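Local structure of cysteine synthase 3 (Entamoeba histolytica, 6KR5) at residues G192-V197 with F241-Y246; E83-N88 with A157-N162. The protein probably catalyses the PLP-dependent formation of L-cysteine from O-acetylserine and sulfide. One frame throughout, in Å; residues are numbered along the deposited sequence.

Contact 1 of 2, residues G192-V197 with F241-Y246. With PLP (pyridoxal-5'-phosphate), chain D.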
loop_
_atom_site.group_PDB
_atom_site.type_symbol
_atom_site.label_atom_id
_atom_site.label_comp_id
_atom_site.label_asym_id
_atom_site.label_seq_id
_atom_site.Cartn_x
_atom_site.Cartn_y
_atom_site.Cartn_z
ATOM N N GLY B 192 -16.393 9.770 -7.823
ATOM C CA GLY B 192 -15.651 11.016 -7.804
ATOM C C GLY B 192 -15.662 11.628 -9.189
ATOM O O GLY B 192 -16.491 12.507 -9.470
ATOM N N THR B 193 -14.760 11.159 -10.065
ATOM C CA THR B 193 -14.784 11.577 -11.464
ATOM C C THR B 193 -15.865 10.856 -12.253
ATOM O O THR B 193 -16.248 11.333 -13.331
ATOM C CB THR B 193 -13.437 11.328 -12.156
ATOM O OG1 THR B 193 -13.202 9.917 -12.290
ATOM C CG2 THR B 193 -12.289 11.981 -11.382
ATOM N N ALA B 194 -16.329 9.710 -11.749
ATOM C CA ALA B 194 -17.258 8.754 -12.353
ATOM C C ALA B 194 -16.550 7.846 -13.354
ATOM O O ALA B 194 -17.205 7.000 -13.955
ATOM C CB ALA B 194 -18.478 9.423 -13.017
ATOM N N GLY B 195 -15.227 7.960 -13.525
ATOM C CA GLY B 195 -14.531 7.054 -14.428
ATOM C C GLY B 195 -14.743 5.588 -14.100
ATOM O O GLY B 195 -14.907 4.758 -15.000
ATOM N N THR B 196 -14.730 5.246 -12.808
ATOM C CA THR B 196 -14.871 3.843 -12.415
ATOM C C THR B 196 -16.275 3.334 -12.694
ATOM O O THR B 196 -16.448 2.292 -13.339
ATOM C CB THR B 196 -14.532 3.645 -10.941
ATOM O OG1 THR B 196 -13.173 4.035 -10.707
ATOM C CG2 THR B 196 -14.678 2.185 -10.573
ATOM N N VAL B 197 -17.295 4.051 -12.213
ATOM C CA VAL B 197 -18.651 3.519 -12.323
ATOM C C VAL B 197 -19.052 3.405 -13.791
ATOM O O VAL B 197 -19.646 2.398 -14.204
ATOM C CB VAL B 197 -19.642 4.362 -11.492
ATOM C CG1 VAL B 197 -19.890 5.745 -12.083
ATOM C CG2 VAL B 197 -20.976 3.611 -11.315
ATOM N N PHE B 241 -20.811 18.328 -8.377
ATOM C CA PHE B 241 -21.367 18.594 -9.698
ATOM C C PHE B 241 -21.453 17.263 -10.419
ATOM O O PHE B 241 -20.799 16.290 -10.035
ATOM C CB PHE B 241 -20.519 19.606 -10.500
ATOM C CG PHE B 241 -19.087 19.180 -10.705
ATOM C CD1 PHE B 241 -18.131 19.451 -9.738
ATOM C CD2 PHE B 241 -18.702 18.493 -11.840
ATOM C CE1 PHE B 241 -16.814 19.054 -9.906
ATOM C CE2 PHE B 241 -17.375 18.086 -12.006
ATOM C CZ PHE B 241 -16.443 18.367 -11.035
ATOM N N VAL B 242 -22.283 17.213 -11.458
ATOM C CA VAL B 242 -22.364 16.017 -12.288
ATOM C C VAL B 242 -21.235 16.108 -13.309
ATOM O O VAL B 242 -21.162 17.065 -14.079
ATOM C CB VAL B 242 -23.732 15.901 -12.975
ATOM C CG1 VAL B 242 -23.801 14.631 -13.786
ATOM C CG2 VAL B 242 -24.836 15.921 -11.938
ATOM N N THR B 243 -20.333 15.132 -13.292
ATOM C CA THR B 243 -19.122 15.242 -14.098
ATOM C C THR B 243 -19.397 14.931 -15.565
ATOM O O THR B 243 -20.380 14.270 -15.923
ATOM C CB THR B 243 -18.037 14.301 -13.573
ATOM O OG1 THR B 243 -18.414 12.939 -13.820
ATOM C CG2 THR B 243 -17.820 14.518 -12.082
ATOM N N ASP B 244 -18.487 15.405 -16.426
ATOM C CA ASP B 244 -18.628 15.167 -17.861
ATOM C C ASP B 244 -18.574 13.678 -18.197
ATOM O O ASP B 244 -19.162 13.246 -19.193
ATOM C CB ASP B 244 -17.542 15.924 -18.630
ATOM C CG ASP B 244 -17.833 17.409 -18.758
ATOM O OD1 ASP B 244 -18.990 17.821 -18.550
ATOM O OD2 ASP B 244 -16.894 18.170 -19.081
ATOM N N ILE B 245 -17.880 12.876 -17.382
ATOM C CA ILE B 245 -17.796 11.440 -17.634
ATOM C C ILE B 245 -19.109 10.737 -17.303
ATOM O O ILE B 245 -19.448 9.713 -17.914
ATOM C CB ILE B 245 -16.621 10.851 -16.825
ATOM C CG1 ILE B 245 -15.297 11.282 -17.442
ATOM C CG2 ILE B 245 -16.719 9.336 -16.729
ATOM C CD1 ILE B 245 -14.067 10.955 -16.577
ATOM N N TYR B 246 -19.847 11.240 -16.317
ATOM C CA TYR B 246 -21.050 10.554 -15.859
ATOM C C TYR B 246 -22.059 10.393 -16.992
ATOM O O TYR B 246 -22.357 11.348 -17.720
ATOM C CB TYR B 246 -21.686 11.317 -14.700
ATOM C CG TYR B 246 -22.708 10.487 -13.960
ATOM C CD1 TYR B 246 -22.311 9.522 -13.049
ATOM C CD2 TYR B 246 -24.069 10.649 -14.195
ATOM C CE1 TYR B 246 -23.238 8.750 -12.369
ATOM C CE2 TYR B 246 -25.001 9.877 -13.525
ATOM C CZ TYR B 246 -24.577 8.934 -12.615
ATOM O OH TYR B 246 -25.481 8.154 -11.935
HETATM N N1 PLP D . -12.404 7.323 -3.650
HETATM C C2 PLP D . -11.110 7.747 -3.778
HETATM C C2A PLP D . -10.227 7.709 -2.570
HETATM C C3 PLP D . -10.648 8.191 -5.004
HETATM O O3 PLP D . -9.353 8.614 -5.107
HETATM C C4 PLP D . -11.496 8.201 -6.103
HETATM C C4A PLP D . -11.056 8.769 -7.405
HETATM O O4A PLP D . -9.923 9.251 -7.521
HETATM C C5 PLP D . -12.811 7.762 -5.961
HETATM C C6 PLP D . -13.250 7.332 -4.730
HETATM C C5A PLP D . -13.804 7.789 -7.102
HETATM O O4P PLP D . -13.402 7.093 -8.248
HETATM P P PLP D . -13.845 7.716 -9.656
HETATM O O1P PLP D . -15.338 7.985 -9.595
HETATM O O2P PLP D . -13.090 9.002 -9.835
HETATM O O3P PLP D . -13.501 6.708 -10.692
#

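Contact 2 of 2, residues E83-N88 with A157-N162. With PLP (pyridoxal-5'-phosphate), chain D.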
loop_
_atom_site.group_PDB
_atom_site.type_symbol
_atom_site.label_atom_id
_atom_site.label_comp_id
_atom_site.label_asym_id
_atom_site.label_seq_id
_atom_site.Cartn_x
_atom_site.Cartn_y
_atom_site.Cartn_z
ATOM N N GLU B 83 -2.659 19.562 -13.542
ATOM C CA GLU B 83 -3.966 19.226 -13.003
ATOM C C GLU B 83 -4.177 20.023 -11.724
ATOM O O GLU B 83 -3.217 20.374 -11.038
ATOM C CB GLU B 83 -4.104 17.720 -12.753
ATOM C CG GLU B 83 -5.479 17.285 -12.207
ATOM C CD GLU B 83 -6.615 17.590 -13.171
ATOM O OE1 GLU B 83 -7.029 18.770 -13.266
ATOM O OE2 GLU B 83 -7.105 16.638 -13.810
ATOM N N ALA B 84 -5.444 20.343 -11.435
ATOM C CA ALA B 84 -5.838 20.956 -10.173
ATOM C C ALA B 84 -6.416 19.848 -9.310
ATOM O O ALA B 84 -7.514 19.353 -9.580
ATOM C CB ALA B 84 -6.853 22.079 -10.390
ATOM N N THR B 85 -5.668 19.437 -8.292
ATOM C CA THR B 85 -6.096 18.313 -7.472
ATOM C C THR B 85 -5.330 18.338 -6.165
ATOM O O THR B 85 -4.146 18.664 -6.143
ATOM C CB THR B 85 -5.867 16.965 -8.183
ATOM O OG1 THR B 85 -6.166 15.887 -7.285
ATOM C CG2 THR B 85 -4.423 16.817 -8.635
ATOM N N SER B 86 -6.023 17.991 -5.083
ATOM C CA SER B 86 -5.412 17.789 -3.779
ATOM C C SER B 86 -5.461 16.327 -3.352
ATOM O O SER B 86 -5.070 16.003 -2.224
ATOM C CB SER B 86 -6.100 18.676 -2.736
ATOM O OG SER B 86 -6.075 20.047 -3.121
ATOM N N GLY B 87 -5.923 15.437 -4.230
ATOM C CA GLY B 87 -6.137 14.051 -3.863
ATOM C C GLY B 87 -5.352 13.015 -4.638
ATOM O O GLY B 87 -4.242 13.264 -5.115
ATOM N N ASN B 88 -5.933 11.826 -4.767
ATOM C CA ASN B 88 -5.191 10.706 -5.330
ATOM C C ASN B 88 -4.842 10.913 -6.799
ATOM O O ASN B 88 -3.868 10.327 -7.281
ATOM C CB ASN B 88 -5.989 9.423 -5.148
ATOM C CG ASN B 88 -6.008 8.963 -3.718
ATOM O OD1 ASN B 88 -5.038 9.154 -2.975
ATOM N ND2 ASN B 88 -7.109 8.341 -3.314
ATOM N N ALA B 157 -4.770 17.365 -17.565
ATOM C CA ALA B 157 -5.249 16.000 -17.364
ATOM C C ALA B 157 -6.764 15.907 -17.489
ATOM O O ALA B 157 -7.274 14.865 -17.901
ATOM C CB ALA B 157 -4.803 15.466 -16.001
ATOM N N ASN B 158 -7.487 16.971 -17.127
ATOM C CA ASN B 158 -8.951 17.018 -17.217
ATOM C C ASN B 158 -9.612 15.783 -16.593
ATOM O O ASN B 158 -10.404 15.077 -17.223
ATOM C CB ASN B 158 -9.380 17.174 -18.673
ATOM C CG ASN B 158 -10.868 17.355 -18.817
ATOM O OD1 ASN B 158 -11.530 17.832 -17.894
ATOM N ND2 ASN B 158 -11.410 16.970 -19.975
ATOM N N GLN B 159 -9.301 15.543 -15.317
ATOM C CA GLN B 159 -9.717 14.287 -14.691
ATOM C C GLN B 159 -11.233 14.074 -14.722
ATOM O O GLN B 159 -11.689 12.929 -14.769
ATOM C CB GLN B 159 -9.206 14.230 -13.252
ATOM C CG GLN B 159 -9.813 15.241 -12.317
ATOM C CD GLN B 159 -9.442 14.948 -10.879
ATOM O OE1 GLN B 159 -9.396 13.788 -10.475
ATOM N NE2 GLN B 159 -9.173 15.990 -10.106
ATOM N N PHE B 160 -12.036 15.138 -14.705
ATOM C CA PHE B 160 -13.482 14.936 -14.633
ATOM C C PHE B 160 -14.131 14.722 -15.993
ATOM O O PHE B 160 -15.326 14.386 -16.040
ATOM C CB PHE B 160 -14.143 16.118 -13.920
ATOM C CG PHE B 160 -13.801 16.208 -12.461
ATOM C CD1 PHE B 160 -14.374 15.335 -11.552
ATOM C CD2 PHE B 160 -12.898 17.153 -11.996
ATOM C CE1 PHE B 160 -14.052 15.408 -10.205
ATOM C CE2 PHE B 160 -12.583 17.235 -10.650
ATOM C CZ PHE B 160 -13.155 16.356 -9.761
ATOM N N GLY B 161 -13.374 14.859 -17.086
ATOM C CA GLY B 161 -13.923 14.758 -18.432
ATOM C C GLY B 161 -13.120 13.911 -19.403
ATOM O O GLY B 161 -13.573 13.626 -20.516
ATOM N N ASN B 162 -11.930 13.498 -19.002
ATOM C CA ASN B 162 -11.016 12.852 -19.932
ATOM C C ASN B 162 -11.463 11.422 -20.208
ATOM O O ASN B 162 -11.496 10.604 -19.275
ATOM C CB ASN B 162 -9.600 12.864 -19.346
ATOM C CG ASN B 162 -8.544 12.498 -20.368
ATOM O OD1 ASN B 162 -8.795 11.713 -21.286
ATOM N ND2 ASN B 162 -7.349 13.060 -20.211
HETATM N N1 PLP D . -12.404 7.323 -3.650
HETATM C C2 PLP D . -11.110 7.747 -3.778
HETATM C C2A PLP D . -10.227 7.709 -2.570
HETATM C C3 PLP D . -10.648 8.191 -5.004
HETATM O O3 PLP D . -9.353 8.614 -5.107
HETATM C C4 PLP D . -11.496 8.201 -6.103
HETATM C C4A PLP D . -11.056 8.769 -7.405
HETATM O O4A PLP D . -9.923 9.251 -7.521
HETATM C C5 PLP D . -12.811 7.762 -5.961
HETATM C C6 PLP D . -13.250 7.332 -4.730
HETATM C C5A PLP D . -13.804 7.789 -7.102
HETATM O O4P PLP D . -13.402 7.093 -8.248
HETATM P P PLP D . -13.845 7.716 -9.656
HETATM O O1P PLP D . -15.338 7.985 -9.595
HETATM O O2P PLP D . -13.090 9.002 -9.835
HETATM O O3P PLP D . -13.501 6.708 -10.692
HETATM O O HOH W 1 -7.085 19.565 -15.997
HETATM O O HOH W 2 -9.693 18.576 -10.832
HETATM O O HOH W 3 -8.713 15.605 -7.316
#

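Contact 1 of 2, residues G192-V197 with F241-Y246
T243 and I245 close over the outer side of the phosphate-binding loop G192-T196, the glycine- and threonine-rich turn that holds the cofactor phosphate at the start of helix 195-207 in this fold-type II (tryptophan synthase beta-like) PLP enzyme. The tight part lies round the T193 and A194 carbonyls: T243 OG1 bonds to T193 O, I245 lays CB against T193 O at 3.5 Å and CG2 against the A194 carbonyl, and A194 CB meets the edge of the Y246 ring, in its plane, 3.8 Å from CD1. The packing gives way to solvent at V242 and D244, exposed residues whose side chains turn away from the loop, whereas the F241 ring meets F160 edge-to-face. The other side of the loop grips PLP. Backbone N atoms of G192 and A194 both reach O1P, T193 N and OG1 share O2P, and T196 N and OG1 share O3P; T193 OG1 lies 2.6 Å from O2P. A chi1 of 68° tucks this hydroxyl over its own main chain, where it also accepts from G195 N at 3.1 Å in an ST turn. The helix start pointing at the phosphate would be expected to stabilise its negative charge. One direct hydrogen bond joins the two segments: T243 OG1 donates to T193 O at 2.7 Å, approaching from above the carbonyl plane, 51° out of it.

Contact 2 of 2, residues E83-N88 with A157-N162
E83 lays its carboxylate over A157 CB and the backbone just beyond it, OE2 coming 3.4 Å from that methyl and taking the N-H of Q159 at 2.9 Å on its syn lone pair. The side chain leaves the strand with CG anti to the backbone N (chi1 -179°) and then bends at chi2, which brings the carboxylate back beside its own main chain. There OE1 accepts from A84 N on its anti lone pair, and a water carries the same oxygen on to N158 N. Both carboxylate oxygens are thus engaged by backbone N-H groups, which should hold the group's rotation. Q159 crosses E83 at about a right angle, its CG 3.4 Å from OE2. Beyond CG the chain runs extended toward A84 and T85, but its NE2 stays 3.8 Å from A84 O, and two waters make the connection: one links NE2 to A84 O, the other NE2 to T85 OG1. The amide's OE1 is held by T89. T85 OG1 also accepts from G87 N at 3.1 Å, an ST turn. Two neighbouring parallel strands, 80-84 and 154-156, thus end in loops joined at their C-terminal edge; the first, T85-N88 running on to T89, matches the substrate-binding (asparagine) loop of related cysteine synthases, and its N88 ND2 donates to PLP O3 at 2.9 Å.

In the fold
Both contacts are largely buried and meet the same PLP from different elements: contact 1 at its phosphate, where helix 195-207 begins after strand 186-190 of the six-stranded sheet, contact 2 at O3 of its ring, beyond strand 80-84 of the four-stranded sheet. Their chemistry differs accordingly. Contact 1 joins its segments by apolar packing and a direct hydroxyl-to-carbonyl bond, whereas contact 2 relies on a carboxylate and bridging waters. The two touch where 157-162 meets 241-246: I245 N probably donates to F160 O, and T243 packs on the F160 ring. T193 CB also lies against Q159 O, so 157-162 lies between the end of strand 80-84 and the phosphate loop.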